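Local coordinates for m3DLH protein (Halieaceae bacterium, PDB 7JKA), which probably hydrolyses lactone or ester bonds as a member of the dienelactone hydrolase family of the alpha/beta-hydrolase superfamily, at residues R59-A71 with E235-D247. Sequence-based numbering, arbitrary orientation.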
ATOM      1  N   ARG A  59      -4.756  -6.752   7.785  1.00 14.69           N
ATOM      2  CA  ARG A  59      -5.281  -6.347   9.086  1.00 15.04           C
ATOM      3  C   ARG A  59      -4.173  -6.272  10.124  1.00 19.19           C
ATOM      4  O   ARG A  59      -4.141  -5.350  10.953  1.00 18.65           O
ATOM      5  CB  ARG A  59      -6.365  -7.323   9.547  1.00 19.18           C
ATOM      6  CG  ARG A  59      -7.604  -7.397   8.656  1.00 19.42           C
ATOM      7  CD  ARG A  59      -8.599  -8.405   9.249  1.00 22.70           C
ATOM      8  NE  ARG A  59      -9.822  -8.430   8.469  1.00 26.85           N
ATOM      9  CZ  ARG A  59     -10.136  -9.370   7.584  1.00 37.49           C
ATOM     10  NH1 ARG A  59      -9.333 -10.411   7.385  1.00 26.60           N
ATOM     11  NH2 ARG A  59     -11.274  -9.274   6.912  1.00 47.02           N
ATOM     12  N   GLU A  60      -3.268  -7.252  10.114  1.00 15.58           N
ATOM     13  CA  GLU A  60      -2.176  -7.254  11.075  1.00 16.22           C
ATOM     14  C   GLU A  60      -1.247  -6.064  10.844  1.00 15.36           C
ATOM     15  O   GLU A  60      -0.768  -5.458  11.803  1.00 17.53           O
ATOM     16  CB  GLU A  60      -1.418  -8.578  10.992  1.00 20.06           C
ATOM     17  CG  GLU A  60      -0.127  -8.607  11.783  1.00 24.29           C
ATOM     18  CD  GLU A  60      -0.312  -8.493  13.282  1.00 27.73           C
ATOM     19  OE1 GLU A  60      -1.460  -8.595  13.776  1.00 25.63           O
ATOM     20  OE2 GLU A  60       0.724  -8.311  13.970  1.00 27.47           O
ATOM     21  N   ARG A  61      -1.005  -5.681   9.587  1.00 15.75           N
ATOM     22  CA  ARG A  61      -0.151  -4.516   9.370  1.00 14.88           C
ATOM     23  C   ARG A  61      -0.841  -3.235   9.841  1.00 14.25           C
ATOM     24  O   ARG A  61      -0.200  -2.347  10.408  1.00 14.70           O
ATOM     25  CB  ARG A  61       0.255  -4.423   7.900  1.00 18.70           C
ATOM     26  CG  ARG A  61       0.929  -5.685   7.382  1.00 16.92           C
ATOM     27  CD  ARG A  61       2.124  -6.010   8.247  1.00 17.26           C
ATOM     28  NE  ARG A  61       2.922  -7.197   7.882  1.00 21.03           N
ATOM     29  CZ  ARG A  61       2.541  -8.460   8.079  1.00 25.19           C
ATOM     30  NH1 ARG A  61       1.324  -8.734   8.547  1.00 22.94           N
ATOM     31  NH2 ARG A  61       3.372  -9.462   7.800  1.00 26.98           N
ATOM     32  N   ALA A  62      -2.155  -3.126   9.632  1.00 13.39           N
ATOM     33  CA  ALA A  62      -2.883  -1.969  10.162  1.00 13.49           C
ATOM     34  C   ALA A  62      -2.814  -1.963  11.683  1.00 15.36           C
ATOM     35  O   ALA A  62      -2.633  -0.912  12.304  1.00 13.61           O
ATOM     36  CB  ALA A  62      -4.337  -2.005   9.684  1.00 15.33           C
ATOM     37  N   ARG A  63      -2.960  -3.131  12.300  0.63 13.89           N
ATOM     38  CA  ARG A  63      -2.818  -3.208  13.750  0.63 15.77           C
ATOM     39  C   ARG A  63      -1.443  -2.726  14.196  0.63 16.28           C
ATOM     40  O   ARG A  63      -1.333  -1.951  15.147  0.63 16.88           O
ATOM     41  CB  ARG A  63      -3.065  -4.635  14.221  0.63 19.12           C
ATOM     42  CG  ARG A  63      -3.289  -4.775  15.707  0.63 21.36           C
ATOM     43  CD  ARG A  63      -3.199  -6.237  16.116  0.63 21.45           C
ATOM     44  NE  ARG A  63      -1.829  -6.704  15.919  0.63 27.86           N
ATOM     45  CZ  ARG A  63      -0.814  -6.427  16.731  0.63 29.59           C
ATOM     46  NH1 ARG A  63      -1.011  -5.704  17.830  0.63 30.04           N
ATOM     47  NH2 ARG A  63       0.399  -6.886  16.451  0.63 27.38           N
ATOM     48  N   ARG A  64      -0.383  -3.163  13.508  1.00 16.22           N
ATOM     49  CA  ARG A  64       0.966  -2.748  13.887  1.00 14.55           C
ATOM     50  C   ARG A  64       1.134  -1.241  13.749  1.00 14.35           C
ATOM     51  O   ARG A  64       1.768  -0.600  14.594  1.00 16.18           O
ATOM     52  CB  ARG A  64       1.992  -3.500  13.041  1.00 16.40           C
ATOM     53  CG  ARG A  64       1.990  -5.006  13.283  1.00 16.67           C
ATOM     54  CD  ARG A  64       3.021  -5.709  12.375  1.00 18.90           C
ATOM     55  NE  ARG A  64       2.900  -7.154  12.519  1.00 23.92           N
ATOM     56  CZ  ARG A  64       3.604  -8.037  11.820  1.00 29.26           C
ATOM     57  NH1 ARG A  64       4.487  -7.621  10.918  1.00 25.34           N
ATOM     58  NH2 ARG A  64       3.412  -9.332  12.016  1.00 26.71           N
ATOM     59  N   LEU A  65       0.524  -0.648  12.714  1.00 15.21           N
ATOM     60  CA  LEU A  65       0.586   0.802  12.543  1.00 12.95           C
ATOM     61  C   LEU A  65      -0.136   1.533  13.678  1.00 14.05           C
ATOM     62  O   LEU A  65       0.336   2.570  14.159  1.00 15.68           O
ATOM     63  CB  LEU A  65      -0.017   1.179  11.188  1.00 12.35           C
ATOM     64  CG  LEU A  65       0.881   0.782   9.998  1.00 10.70           C
ATOM     65  CD1 LEU A  65       0.030   0.853   8.760  1.00 15.11           C
ATOM     66  CD2 LEU A  65       2.091   1.701   9.853  1.00 12.98           C
ATOM     67  N   ALA A  66      -1.289   1.022  14.105  1.00 15.64           N
ATOM     68  CA  ALA A  66      -1.950   1.595  15.278  1.00 14.66           C
ATOM     69  C   ALA A  66      -1.039   1.536  16.501  1.00 17.89           C
ATOM     70  O   ALA A  66      -1.039   2.457  17.332  1.00 19.49           O
ATOM     71  CB  ALA A  66      -3.265   0.857  15.552  1.00 17.75           C
ATOM     72  N   GLY A  67      -0.241   0.464  16.629  1.00 16.84           N
ATOM     73  CA  GLY A  67       0.689   0.384  17.746  1.00 17.64           C
ATOM     74  C   GLY A  67       1.808   1.403  17.683  1.00 18.41           C
ATOM     75  O   GLY A  67       2.450   1.662  18.703  1.00 23.35           O
ATOM     76  N   LEU A  68       2.028   2.003  16.519  1.00 18.33           N
ATOM     77  CA  LEU A  68       2.992   3.081  16.354  1.00 18.10           C
ATOM     78  C   LEU A  68       2.384   4.453  16.566  1.00 18.95           C
ATOM     79  O   LEU A  68       3.097   5.456  16.433  1.00 23.39           O
ATOM     80  CB  LEU A  68       3.604   3.018  14.949  1.00 18.35           C
ATOM     81  CG  LEU A  68       4.418   1.753  14.688  1.00 18.95           C
ATOM     82  CD1 LEU A  68       4.861   1.701  13.229  1.00 22.89           C
ATOM     83  CD2 LEU A  68       5.596   1.675  15.659  1.00 21.82           C
ATOM     84  N   GLY A  69       1.092   4.525  16.882  1.00 18.12           N
ATOM     85  CA  GLY A  69       0.415   5.794  17.081  1.00 20.93           C
ATOM     86  C   GLY A  69      -0.273   6.340  15.850  1.00 21.23           C
ATOM     87  O   GLY A  69      -0.572   7.542  15.805  1.00 21.57           O
ATOM     88  N   TYR A  70      -0.536   5.511  14.854  1.00 14.69           N
ATOM     89  CA  TYR A  70      -1.239   5.960  13.660  1.00 14.70           C
ATOM     90  C   TYR A  70      -2.681   5.450  13.680  1.00 16.25           C
ATOM     91  O   TYR A  70      -3.047   4.598  14.483  1.00 16.97           O
ATOM     92  CB  TYR A  70      -0.530   5.480  12.396  1.00 14.29           C
ATOM     93  CG  TYR A  70       0.944   5.810  12.362  1.00 16.65           C
ATOM     94  CD1 TYR A  70       1.406   7.054  12.769  1.00 21.60           C
ATOM     95  CD2 TYR A  70       1.860   4.873  11.946  1.00 19.77           C
ATOM     96  CE1 TYR A  70       2.735   7.351  12.739  1.00 22.19           C
ATOM     97  CE2 TYR A  70       3.203   5.160  11.917  1.00 18.09           C
ATOM     98  CZ  TYR A  70       3.627   6.400  12.306  1.00 18.54           C
ATOM     99  OH  TYR A  70       4.965   6.714  12.286  1.00 25.49           O
ATOM    100  N   ALA A  71      -3.498   5.990  12.780  1.00 12.75           N
ATOM    101  CA  ALA A  71      -4.817   5.454  12.462  1.00 13.14           C
ATOM    102  C   ALA A  71      -4.709   4.872  11.071  1.00 14.79           C
ATOM    103  O   ALA A  71      -4.390   5.601  10.135  1.00 14.09           O
ATOM    104  CB  ALA A  71      -5.890   6.548  12.500  1.00 14.79           C
ATOM    105  N   GLU A 235      11.655  -8.332   6.102  1.00 16.13           N
ATOM    106  CA  GLU A 235      10.421  -7.792   6.675  1.00 15.63           C
ATOM    107  C   GLU A 235      10.732  -6.754   7.743  1.00 16.36           C
ATOM    108  O   GLU A 235      10.189  -5.648   7.733  1.00 16.26           O
ATOM    109  CB  GLU A 235       9.550  -8.910   7.256  1.00 17.12           C
ATOM    110  CG  GLU A 235       8.255  -8.302   7.832  1.00 19.21           C
ATOM    111  CD  GLU A 235       7.405  -9.285   8.608  1.00 28.80           C
ATOM    112  OE1 GLU A 235       7.972 -10.245   9.178  1.00 27.18           O
ATOM    113  OE2 GLU A 235       6.164  -9.085   8.661  1.00 30.39           O
ATOM    114  N   ALA A 236      11.660  -7.069   8.644  1.00 16.53           N
ATOM    115  CA  ALA A 236      11.986  -6.147   9.721  1.00 15.31           C
ATOM    116  C   ALA A 236      12.699  -4.907   9.199  1.00 16.20           C
ATOM    117  O   ALA A 236      12.379  -3.776   9.598  1.00 15.75           O
ATOM    118  CB  ALA A 236      12.846  -6.864  10.756  1.00 15.96           C
ATOM    119  N   ARG A 237      13.676  -5.096   8.316  1.00 14.61           N
ATOM    120  CA  ARG A 237      14.420  -3.949   7.797  1.00 15.06           C
ATOM    121  C   ARG A 237      13.514  -2.984   7.040  1.00 14.03           C
ATOM    122  O   ARG A 237      13.623  -1.759   7.197  1.00 13.39           O
ATOM    123  CB  ARG A 237      15.545  -4.421   6.874  1.00 15.70           C
ATOM    124  CG  ARG A 237      16.687  -5.120   7.585  1.00 14.26           C
ATOM    125  CD  ARG A 237      17.497  -5.891   6.576  1.00 16.11           C
ATOM    126  NE  ARG A 237      18.711  -6.382   7.189  1.00 17.13           N
ATOM    127  CZ  ARG A 237      19.603  -7.135   6.546  1.00 17.65           C
ATOM    128  NH1 ARG A 237      19.409  -7.477   5.281  1.00 19.28           N
ATOM    129  NH2 ARG A 237      20.705  -7.530   7.172  1.00 19.79           N
ATOM    130  N   SER A 238      12.662  -3.514   6.162  1.00 13.90           N
ATOM    131  CA  SER A 238      11.784  -2.651   5.387  1.00 11.79           C
ATOM    132  C   SER A 238      10.740  -1.971   6.270  1.00 13.85           C
ATOM    133  O   SER A 238      10.405  -0.810   6.032  1.00 12.60           O
ATOM    134  CB  SER A 238      11.106  -3.449   4.269  1.00 13.25           C
ATOM    135  OG  SER A 238      10.330  -4.529   4.763  1.00 14.26           O
ATOM    136  N   TRP A 239      10.237  -2.652   7.310  1.00 13.46           N
ATOM    137  CA  TRP A 239       9.322  -1.985   8.235  1.00 14.66           C
ATOM    138  C   TRP A 239      10.028  -0.844   8.957  1.00 14.93           C
ATOM    139  O   TRP A 239       9.458   0.239   9.146  1.00 12.88           O
ATOM    140  CB  TRP A 239       8.785  -2.996   9.240  1.00 13.57           C
ATOM    141  CG  TRP A 239       7.586  -2.553  10.013  1.00 14.25           C
ATOM    142  CD1 TRP A 239       7.546  -2.227  11.341  1.00 16.70           C
ATOM    143  CD2 TRP A 239       6.249  -2.406   9.515  1.00 15.07           C
ATOM    144  NE1 TRP A 239       6.261  -1.873  11.692  1.00 15.81           N
ATOM    145  CE2 TRP A 239       5.445  -1.987  10.598  1.00 16.37           C
ATOM    146  CE3 TRP A 239       5.645  -2.598   8.267  1.00 16.89           C
ATOM    147  CZ2 TRP A 239       4.064  -1.751  10.471  1.00 16.53           C
ATOM    148  CZ3 TRP A 239       4.275  -2.370   8.141  1.00 17.75           C
ATOM    149  CH2 TRP A 239       3.503  -1.949   9.237  1.00 16.80           C
ATOM    150  N   THR A 240      11.280  -1.063   9.359  1.00 13.38           N
ATOM    151  CA  THR A 240      12.043   0.009   9.987  1.00 11.98           C
ATOM    152  C   THR A 240      12.252   1.166   9.023  1.00 13.85           C
ATOM    153  O   THR A 240      12.155   2.334   9.412  1.00 13.26           O
ATOM    154  CB  THR A 240      13.391  -0.534  10.466  1.00 14.89           C
ATOM    155  OG1 THR A 240      13.153  -1.452  11.540  1.00 17.00           O
ATOM    156  CG2 THR A 240      14.317   0.584  10.973  1.00 14.89           C
ATOM    157  N   ALA A 241      12.567   0.863   7.755  1.00 12.77           N
ATOM    158  CA  ALA A 241      12.747   1.945   6.793  1.00 12.13           C
ATOM    159  C   ALA A 241      11.466   2.749   6.632  1.00 13.65           C
ATOM    160  O   ALA A 241      11.511   3.980   6.561  1.00 14.17           O
ATOM    161  CB  ALA A 241      13.225   1.381   5.452  1.00 12.40           C
ATOM    162  N   MET A 242      10.310   2.071   6.590  1.00 11.94           N
ATOM    163  CA  MET A 242       9.022   2.754   6.560  1.00 12.79           C
ATOM    164  C   MET A 242       8.844   3.642   7.781  1.00 11.71           C
ATOM    165  O   MET A 242       8.449   4.810   7.663  1.00 12.87           O
ATOM    166  CB  MET A 242       7.905   1.720   6.507  1.00 11.50           C
ATOM    167  CG  MET A 242       6.495   2.319   6.489  1.00 12.67           C
ATOM    168  SD  MET A 242       5.268   1.140   7.083  1.00 13.84           S
ATOM    169  CE  MET A 242       5.645   1.201   8.836  1.00 14.44           C
ATOM    170  N   ARG A 243       9.115   3.099   8.971  0.56 13.18           N
ATOM    171  CA  ARG A 243       8.973   3.886  10.194  0.56 13.79           C
ATOM    172  C   ARG A 243       9.888   5.106  10.184  0.56 14.29           C
ATOM    173  O   ARG A 243       9.481   6.187  10.615  0.56 15.81           O
ATOM    174  CB  ARG A 243       9.262   3.025  11.423  0.56 15.53           C
ATOM    175  CG  ARG A 243       8.215   1.982  11.743  0.56 14.16           C
ATOM    176  CD  ARG A 243       8.571   1.280  13.063  0.56 14.85           C
ATOM    177  NE  ARG A 243       8.541   2.219  14.189  0.56 18.79           N
ATOM    178  CZ  ARG A 243       8.873   1.919  15.446  0.56 23.85           C
ATOM    179  NH1 ARG A 243       9.264   0.692  15.767  0.56 28.93           N
ATOM    180  NH2 ARG A 243       8.796   2.847  16.387  0.56 23.65           N
ATOM    181  N   ASN A 244      11.129   4.954   9.703  1.00 15.43           N
ATOM    182  CA  ASN A 244      12.040   6.103   9.654  1.00 14.04           C
ATOM    183  C   ASN A 244      11.512   7.188   8.723  1.00 14.64           C
ATOM    184  O   ASN A 244      11.653   8.381   9.012  1.00 17.11           O
ATOM    185  CB  ASN A 244      13.441   5.689   9.191  1.00 16.22           C
ATOM    186  CG  ASN A 244      14.178   4.793  10.194  1.00 16.85           C
ATOM    187  OD1 ASN A 244      13.908   4.794  11.388  1.00 19.53           O
ATOM    188  ND2 ASN A 244      15.157   4.038   9.683  1.00 14.33           N
ATOM    189  N   LEU A 245      10.934   6.793   7.582  1.00 13.86           N
ATOM    190  CA  LEU A 245      10.366   7.768   6.649  1.00 13.94           C
ATOM    191  C   LEU A 245       9.159   8.460   7.262  1.00 13.56           C
ATOM    192  O   LEU A 245       9.037   9.690   7.203  1.00 14.32           O
ATOM    193  CB  LEU A 245       9.967   7.090   5.339  1.00 14.72           C
ATOM    194  CG  LEU A 245       9.413   8.036   4.264  1.00 12.36           C
ATOM    195  CD1 LEU A 245      10.430   9.118   3.902  1.00 19.45           C
ATOM    196  CD2 LEU A 245       9.020   7.248   3.026  1.00 18.96           C
ATOM    197  N   PHE A 246       8.269   7.683   7.876  1.00 12.68           N
ATOM    198  CA  PHE A 246       7.103   8.275   8.527  1.00 13.55           C
ATOM    199  C   PHE A 246       7.522   9.255   9.619  1.00 17.34           C
ATOM    200  O   PHE A 246       6.949  10.348   9.732  1.00 16.81           O
ATOM    201  CB  PHE A 246       6.220   7.177   9.108  1.00 13.12           C
ATOM    202  CG  PHE A 246       5.427   6.406   8.071  1.00 12.78           C
ATOM    203  CD1 PHE A 246       5.513   6.704   6.715  1.00 12.85           C
ATOM    204  CD2 PHE A 246       4.628   5.349   8.469  1.00 12.91           C
ATOM    205  CE1 PHE A 246       4.770   5.980   5.775  1.00 14.95           C
ATOM    206  CE2 PHE A 246       3.871   4.624   7.536  1.00 15.01           C
ATOM    207  CZ  PHE A 246       3.945   4.934   6.204  1.00 17.26           C
ATOM    208  N   ASP A 247       8.528   8.890  10.427  1.00 17.21           N
ATOM    209  CA  ASP A 247       8.973   9.796  11.489  1.00 17.75           C
ATOM    210  C   ASP A 247       9.477  11.105  10.902  1.00 18.30           C
ATOM    211  O   ASP A 247       9.240  12.192  11.450  1.00 19.21           O
ATOM    212  CB  ASP A 247      10.088   9.145  12.314  1.00 18.27           C
ATOM    213  CG  ASP A 247       9.587   8.104  13.269  1.00 28.23           C
ATOM    214  OD1 ASP A 247       8.355   7.969  13.437  1.00 31.19           O
ATOM    215  OD2 ASP A 247      10.438   7.412  13.862  1.00 31.75           O
TER
HETATM  216  O   HOH W   1       5.512  -6.243   7.425  1.00 21.36           O
HETATM  217  O   HOH W   2       5.170 -10.990  10.575  1.00 37.78           O
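Trp239 turns the edge of its six-membered ring toward helix 59-67, where CH2 meets the backbone O of Arg61 near the ring plane and lies 3.9 Å from Leu65 CG, while CZ2 rests on Arg64 CB. Met242 CE, carried there by the bend of its chain at chi3 (74°), sits over the centre of one indole face, 3.5 Å above its plane, and also touches Leu65 CD2. In one of its two conformers the Arg243 guanidinium presents a face to Leu68 CD2, which lies over its centre and 3.3 Å from CZ. The Arg61 and Arg64 guanidiniums stack with an offset, Arg64 NH1 3.4 Å above the Arg61 plane. Phe246 directs its edge toward the face of Tyr70 in an offset edge-to-face pair, planes 79° apart.

Glu235, extended toward helix 59-67, offers OE2 to Arg64 NH1 at 3.2 Å, in the guanidinium plane but well above that of the carboxylate, and to Arg61 NH2 at 2.9 Å through a weak, bent bond. Water 1 joins Arg61 NE to OE2, water 2 joins Arg64 NH2 to the same oxygen, and Tyr230 holds OE1. Behind Arg64, Glu60 OE2 accepts from NE at 2.9 Å, so carboxylates of both helices fix its plane. Putting an alanine in place of Arg64 would probably break the link between Glu60 and Glu235, leaving the latter's OE2 to Arg61's weak bond.

These helices cover one side of the central alpha/beta-hydrolase sheet, Leu65 and Phe246 reaching strand 126-131. With axes 12.7 Å apart, long side chains span the gap: apolar contacts close it, with Leu65, Met242 and Phe246 on the sheet side, and at one end carboxylates interleaved with arginines probably let two guanidiniums lie face against face.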